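Local coordinates for protein dipeptidase AC. Metallo peptidase. MEROPS family M19 (Rhodobacter sphaeroides, PDB 3LY0) that probably hydrolyses dipeptides as a zinc-dependent metallodipeptidase of the M19 family, and here holds a phosphinate mimic of L-Ala-D-Ala at a two-zinc centre, at residues A[11-16]-A[304-309]; A[52-57]-A[135-140]. All blocks are in the same frame, centred on the assembly; numbering follows the deposited sequence.

Contact 1: A[11-16]-A[304-309]; sequences DGHNDF and GSDFDG. With ZN (zinc ion), chain D; LY0 ((2R)-3-[(R)-[(1R)-1-aminoethyl](hydroxy)phosphoryl]-2-methylpropanoic acid), chain C.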
loop_
_atom_site.group_PDB
_atom_site.type_symbol
_atom_site.label_atom_id
_atom_site.label_comp_id
_atom_site.label_asym_id
_atom_site.label_seq_id
_atom_site.Cartn_x
_atom_site.Cartn_y
_atom_site.Cartn_z
ATOM N N ASP A 11 0.988 -9.293 -0.299
ATOM C CA ASP A 11 0.930 -8.030 0.430
ATOM C C ASP A 11 0.429 -6.841 -0.383
ATOM O O ASP A 11 0.710 -6.712 -1.583
ATOM C CB ASP A 11 2.306 -7.682 0.975
ATOM C CG ASP A 11 2.276 -6.455 1.828
ATOM O OD1 ASP A 11 1.679 -6.522 2.923
ATOM O OD2 ASP A 11 2.834 -5.417 1.397
ATOM N N GLY A 12 -0.259 -5.936 0.304
ATOM C CA GLY A 12 -0.936 -4.818 -0.340
ATOM C C GLY A 12 -0.089 -3.613 -0.729
ATOM O O GLY A 12 -0.528 -2.818 -1.554
ATOM N N HIS A 13 1.096 -3.446 -0.149
ATOM C CA HIS A 13 1.874 -2.234 -0.406
ATOM C C HIS A 13 3.287 -2.278 0.144
ATOM O O HIS A 13 3.471 -2.404 1.353
ATOM C CB HIS A 13 1.180 -1.012 0.213
ATOM C CG HIS A 13 1.798 0.286 -0.195
ATOM N ND1 HIS A 13 1.401 0.964 -1.330
ATOM C CD2 HIS A 13 2.798 1.023 0.354
ATOM C CE1 HIS A 13 2.109 2.073 -1.444
ATOM N NE2 HIS A 13 2.966 2.130 -0.444
ATOM N N ASN A 14 4.281 -2.129 -0.731
ATOM C CA ASN A 14 5.640 -1.906 -0.242
ATOM C C ASN A 14 6.359 -0.857 -1.066
ATOM O O ASN A 14 5.994 -0.611 -2.216
ATOM C CB ASN A 14 6.456 -3.214 -0.183
ATOM C CG ASN A 14 7.011 -3.622 -1.534
ATOM O OD1 ASN A 14 7.923 -2.988 -2.069
ATOM N ND2 ASN A 14 6.470 -4.701 -2.090
ATOM N N ASP A 15 7.371 -0.241 -0.456
ATOM C CA ASP A 15 8.161 0.788 -1.107
ATOM C C ASP A 15 9.606 0.361 -1.355
ATOM O O ASP A 15 10.514 1.186 -1.342
ATOM C CB ASP A 15 8.109 2.078 -0.290
ATOM C CG ASP A 15 6.722 2.681 -0.270
ATOM O OD1 ASP A 15 6.242 3.114 -1.340
ATOM O OD2 ASP A 15 6.092 2.710 0.800
ATOM N N PHE A 16 9.815 -0.928 -1.602
ATOM C CA PHE A 16 11.152 -1.396 -1.932
ATOM C C PHE A 16 11.774 -0.620 -3.095
ATOM O O PHE A 16 12.976 -0.376 -3.098
ATOM C CB PHE A 16 11.137 -2.886 -2.254
ATOM C CG PHE A 16 12.486 -3.438 -2.592
ATOM C CD1 PHE A 16 12.793 -3.771 -3.897
ATOM C CD2 PHE A 16 13.451 -3.590 -1.608
ATOM C CE1 PHE A 16 14.039 -4.277 -4.223
ATOM C CE2 PHE A 16 14.700 -4.085 -1.919
ATOM C CZ PHE A 16 14.995 -4.435 -3.231
ATOM N N GLY A 304 -1.277 -5.058 4.286
ATOM C CA GLY A 304 -0.795 -3.937 3.493
ATOM C C GLY A 304 0.407 -3.319 4.185
ATOM O O GLY A 304 0.354 -2.162 4.620
ATOM N N SER A 305 1.477 -4.102 4.250
ATOM C CA SER A 305 2.602 -3.904 5.169
ATOM C C SER A 305 3.140 -2.482 5.266
ATOM O O SER A 305 3.401 -1.988 6.368
ATOM C CB SER A 305 3.753 -4.840 4.773
ATOM O OG SER A 305 4.286 -4.490 3.502
ATOM N N ASP A 306 3.327 -1.844 4.112
ATOM C CA ASP A 306 4.123 -0.627 4.029
ATOM C C ASP A 306 5.588 -0.943 4.326
ATOM O O ASP A 306 6.339 -0.076 4.774
ATOM C CB ASP A 306 3.593 0.451 4.985
ATOM C CG ASP A 306 3.539 1.834 4.342
ATOM O OD1 ASP A 306 4.037 2.023 3.203
ATOM O OD2 ASP A 306 2.982 2.745 4.986
ATOM N N PHE A 307 6.004 -2.182 4.060
ATOM C CA PHE A 307 7.429 -2.516 4.143
ATOM C C PHE A 307 8.264 -1.508 3.345
ATOM O O PHE A 307 7.932 -1.163 2.199
ATOM C CB PHE A 307 7.726 -3.923 3.604
ATOM C CG PHE A 307 7.396 -5.051 4.551
ATOM C CD1 PHE A 307 7.719 -4.987 5.896
ATOM C CD2 PHE A 307 6.799 -6.215 4.060
ATOM C CE1 PHE A 307 7.430 -6.055 6.748
ATOM C CE2 PHE A 307 6.506 -7.275 4.905
ATOM C CZ PHE A 307 6.818 -7.190 6.247
ATOM N N ASP A 308 9.353 -1.052 3.967
ATOM C CA ASP A 308 10.288 -0.071 3.404
ATOM C C ASP A 308 9.712 1.330 3.206
ATOM O O ASP A 308 10.380 2.209 2.659
ATOM C CB ASP A 308 10.974 -0.613 2.145
ATOM C CG ASP A 308 12.093 -1.590 2.475
ATOM O OD1 ASP A 308 12.816 -1.332 3.459
ATOM O OD2 ASP A 308 12.245 -2.606 1.766
ATOM N N GLY A 309 8.492 1.548 3.692
ATOM C CA GLY A 309 7.880 2.868 3.648
ATOM C C GLY A 309 7.644 3.514 5.006
ATOM O O GLY A 309 7.395 4.714 5.078
HETATM ZN ZN ZN D . 4.426 3.799 -0.182
HETATM P P LY0 C . 4.167 5.625 2.434
HETATM C C1 LY0 C . 6.301 7.364 1.960
HETATM N N1 LY0 C . 5.640 5.752 0.196
HETATM C C2 LY0 C . 5.761 5.990 1.623
HETATM C C4 LY0 C . 4.388 5.522 4.255
HETATM C C5 LY0 C . 3.396 6.305 5.069
HETATM C C6 LY0 C . 1.975 6.095 4.623
HETATM C C7 LY0 C . 3.604 6.220 6.560
HETATM O O31 LY0 C . 3.705 4.314 1.843
HETATM O O32 LY0 C . 3.135 6.735 2.044
HETATM O O61 LY0 C . 1.013 6.941 5.069
HETATM O O62 LY0 C . 1.667 5.187 3.832
HETATM O O HOH W 1 12.046 2.726 0.593
#

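Contact 2: A[52-57]-A[135-140]; sequences GGFFAI and IMHMEG. With ZN (zinc ion), chain D; ZN (zinc ion), chain E; LY0 ((2R)-3-[(R)-[(1R)-1-aminoethyl](hydroxy)phosphoryl]-2-methylpropanoic acid), chain C.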
loop_
_atom_site.group_PDB
_atom_site.type_symbol
_atom_site.label_atom_id
_atom_site.label_comp_id
_atom_site.label_asym_id
_atom_site.label_seq_id
_atom_site.Cartn_x
_atom_site.Cartn_y
_atom_site.Cartn_z
ATOM N N GLY A 52 4.469 -12.372 -2.620
ATOM C CA GLY A 52 4.402 -11.308 -3.599
ATOM C C GLY A 52 3.631 -10.133 -3.038
ATOM O O GLY A 52 3.171 -10.152 -1.897
ATOM N N GLY A 53 3.482 -9.102 -3.861
ATOM C CA GLY A 53 2.734 -7.938 -3.429
ATOM C C GLY A 53 2.685 -6.822 -4.446
ATOM O O GLY A 53 3.211 -6.933 -5.561
ATOM N N PHE A 54 2.024 -5.737 -4.043
ATOM C CA PHE A 54 2.030 -4.506 -4.817
ATOM C C PHE A 54 3.335 -3.763 -4.531
ATOM O O PHE A 54 3.647 -3.479 -3.360
ATOM C CB PHE A 54 0.881 -3.586 -4.387
ATOM C CG PHE A 54 -0.506 -4.093 -4.708
ATOM C CD1 PHE A 54 -1.249 -3.513 -5.735
ATOM C CD2 PHE A 54 -1.102 -5.088 -3.941
ATOM C CE1 PHE A 54 -2.549 -3.943 -6.007
ATOM C CE2 PHE A 54 -2.393 -5.511 -4.199
ATOM C CZ PHE A 54 -3.120 -4.944 -5.235
ATOM N N PHE A 55 4.060 -3.433 -5.598
ATOM C CA PHE A 55 5.293 -2.653 -5.521
ATOM C C PHE A 55 5.006 -1.226 -5.970
ATOM O O PHE A 55 4.733 -0.977 -7.140
ATOM C CB PHE A 55 6.382 -3.309 -6.387
ATOM C CG PHE A 55 6.943 -4.562 -5.779
ATOM C CD1 PHE A 55 8.170 -4.543 -5.125
ATOM C CD2 PHE A 55 6.223 -5.747 -5.828
ATOM C CE1 PHE A 55 8.676 -5.699 -4.525
ATOM C CE2 PHE A 55 6.715 -6.901 -5.224
ATOM C CZ PHE A 55 7.938 -6.875 -4.583
ATOM N N ALA A 56 5.046 -0.307 -5.013
ATOM C CA ALA A 56 4.661 1.071 -5.266
ATOM C C ALA A 56 5.740 1.879 -5.953
ATOM O O ALA A 56 6.912 1.854 -5.559
ATOM C CB ALA A 56 4.257 1.747 -3.956
ATOM N N ILE A 57 5.306 2.606 -6.976
ATOM C CA ILE A 57 6.065 3.692 -7.572
ATOM C C ILE A 57 5.543 4.958 -6.907
ATOM O O ILE A 57 4.389 5.333 -7.100
ATOM C CB ILE A 57 5.814 3.750 -9.085
ATOM C CG1 ILE A 57 6.364 2.489 -9.769
ATOM C CG2 ILE A 57 6.393 5.034 -9.690
ATOM C CD1 ILE A 57 5.857 2.289 -11.167
ATOM N N ILE A 135 2.945 -6.687 -8.427
ATOM C CA ILE A 135 2.012 -5.845 -9.169
ATOM C C ILE A 135 2.589 -4.436 -9.235
ATOM O O ILE A 135 2.936 -3.853 -8.205
ATOM C CB ILE A 135 0.631 -5.799 -8.490
ATOM C CG1 ILE A 135 0.014 -7.199 -8.417
ATOM C CG2 ILE A 135 -0.305 -4.823 -9.221
ATOM C CD1 ILE A 135 -1.285 -7.253 -7.642
ATOM N N MET A 136 2.710 -3.899 -10.449
ATOM C CA MET A 136 3.129 -2.503 -10.621
ATOM C C MET A 136 2.021 -1.546 -10.170
ATOM O O MET A 136 0.912 -1.546 -10.725
ATOM C CB MET A 136 3.522 -2.239 -12.081
ATOM C CG MET A 136 4.078 -0.834 -12.336
ATOM S SD MET A 136 4.465 -0.453 -14.099
ATOM C CE MET A 136 5.631 -1.773 -14.493
ATOM N N HIS A 137 2.349 -0.732 -9.173
ATOM C CA HIS A 137 1.404 0.151 -8.506
ATOM C C HIS A 137 1.953 1.562 -8.519
ATOM O O HIS A 137 3.154 1.758 -8.347
ATOM C CB HIS A 137 1.225 -0.295 -7.049
ATOM C CG HIS A 137 0.423 0.658 -6.216
ATOM N ND1 HIS A 137 -0.955 0.678 -6.234
ATOM C CD2 HIS A 137 0.806 1.625 -5.348
ATOM C CE1 HIS A 137 -1.387 1.611 -5.402
ATOM N NE2 HIS A 137 -0.340 2.201 -4.852
ATOM N N MET A 138 1.084 2.551 -8.717
ATOM C CA MET A 138 1.499 3.949 -8.658
ATOM C C MET A 138 0.831 4.606 -7.450
ATOM O O MET A 138 -0.389 4.626 -7.352
ATOM C CB MET A 138 1.083 4.643 -9.969
ATOM C CG MET A 138 1.455 6.114 -10.110
ATOM S SD MET A 138 1.280 6.711 -11.826
ATOM C CE MET A 138 2.399 5.598 -12.620
ATOM N N GLU A 139 1.636 5.109 -6.517
ATOM C CA GLU A 139 1.127 5.732 -5.300
ATOM C C GLU A 139 1.203 7.231 -5.494
ATOM O O GLU A 139 2.254 7.832 -5.275
ATOM C CB GLU A 139 1.982 5.318 -4.103
ATOM C CG GLU A 139 1.576 5.999 -2.795
ATOM C CD GLU A 139 2.262 5.397 -1.577
ATOM O OE1 GLU A 139 3.380 4.865 -1.709
ATOM O OE2 GLU A 139 1.683 5.446 -0.486
ATOM N N GLY A 140 0.082 7.832 -5.889
ATOM C CA GLY A 140 0.059 9.226 -6.320
ATOM C C GLY A 140 0.228 9.246 -7.821
ATOM O O GLY A 140 1.130 8.606 -8.361
HETATM ZN ZN ZN D . 4.426 3.799 -0.182
HETATM ZN ZN ZN E . 1.553 5.241 1.599
HETATM P P LY0 C . 4.167 5.625 2.434
HETATM C C1 LY0 C . 6.301 7.364 1.960
HETATM N N1 LY0 C . 5.640 5.752 0.196
HETATM C C2 LY0 C . 5.761 5.990 1.623
HETATM C C4 LY0 C . 4.388 5.522 4.255
HETATM C C5 LY0 C . 3.396 6.305 5.069
HETATM C C6 LY0 C . 1.975 6.095 4.623
HETATM C C7 LY0 C . 3.604 6.220 6.560
HETATM O O31 LY0 C . 3.705 4.314 1.843
HETATM O O32 LY0 C . 3.135 6.735 2.044
HETATM O O61 LY0 C . 1.013 6.941 5.069
HETATM O O62 LY0 C . 1.667 5.187 3.832
HETATM O O HOH W 2 4.246 7.800 -8.532
#

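Contact 1: A[11-16]-A[304-309]
The carboxylate of Asp-11 grips Ser-305: OD1 accepts the Ser-305 backbone N on its syn lone pair (2.8 Å, 164° at the hydrogen). OD2 lies 2.7 Å from Ser-305 OG and also takes the N of His-13 from above the carboxylate plane, an Asx turn. With CG anti to its backbone N, Asp-11 sets both carboxylate oxygens against Ser-305. A leucine in its place would probably leave the Ser-305 amide without its acceptor and set the His-13 turn loose. Among the remaining polar bonds, Asp-306 N reaches His-13 O in a bent bond, whereas Asp-15 N meets Phe-307 O almost straight (2.9 Å, 174°).

The loop follows strand 301-303 in the TIM-barrel fold of this family and lies against the zinc ligands that 11-16 supplies. His-13 NE2 binds the zinc ion at 2.2 Å, and Asp-15 chelates it through OD1 (2.3 Å) and OD2; Glu-139 and the inhibitor complete the shell. Asp-306 OD1 lies near the plane of the His-13 ring, at its CD2 edge (3.3 Å), with the carboxylate turned 76° from the ring. Asp-306 OD1 also approaches phosphinate O31 of the inhibitor to 2.7 Å.

Contact 2: A[52-57]-A[135-140]
CG anti to the backbone N in Glu-139 (chi1 176°), with an extended chain beyond it, carries the carboxylate past the methyl of Ala-56 to the metals. In Phe-54 and Ile-135, CG and CG1 respectively stand beside the backbone N (chi1 -67° and -61°), and the two side chains run alongside each other. Ile-135 CD1 thus sits over the centre of the Phe-54 ring, a CH-pi contact 3.9 Å from the centroid.

On that face of the sheet, Ala-56 CB abuts the edge of the His-137 imidazole at CD2 (3.7 Å), while His-137 ND1 is hydrogen-bonded to Ser-161. The other face carries Ile-57 and Met-136, whose CD1 and CG meet at 3.8 Å beneath helix 89-109.

These are adjacent parallel strands of the TIM-barrel sheet, and five backbone bonds pair them in alternation. The first runs from Ile-135 N to Gly-53 O, and the last from Glu-139 N to Ile-57 O (2.8 Å). His-137 N to Phe-55 O is the longest at 3.1 Å, its donor standing above the carbonyl plane.

At the strand end, Glu-139 bridges two zinc ions: OE1 binds one and OE2 the other, each at 2.1 Å. Phosphinate O31 of the inhibitor bridges them too. His-13, Asp-15 and inhibitor N1 complete the first shell; His-212, His-233 and inhibitor O32 and O62 complete the second.

Overall arrangement
Contact 2 is nested within the chain closed by contact 1, and their centres lie about 9 Å apart, contact 2 in the sheet and contact 1 at the strand ends. Strand 50-57 joins them: it pairs in parallel with strand 9-11 and with strand 132-139. Asp-11 N to Gly-52 O (2.8 Å) and Asp-11 O to Phe-54 N (3.0 Å) are probable hydrogen bonds between the two contacts. Segment 304-309, following strand 301-303 of the three-stranded parallel sheet, is the last of the four segments and closes onto 11-16 near the first strand. Both contacts reach the same zinc ion and the same inhibitor, so residues distant in sequence converge on one dinuclear site, consistent with a metallodipeptidase.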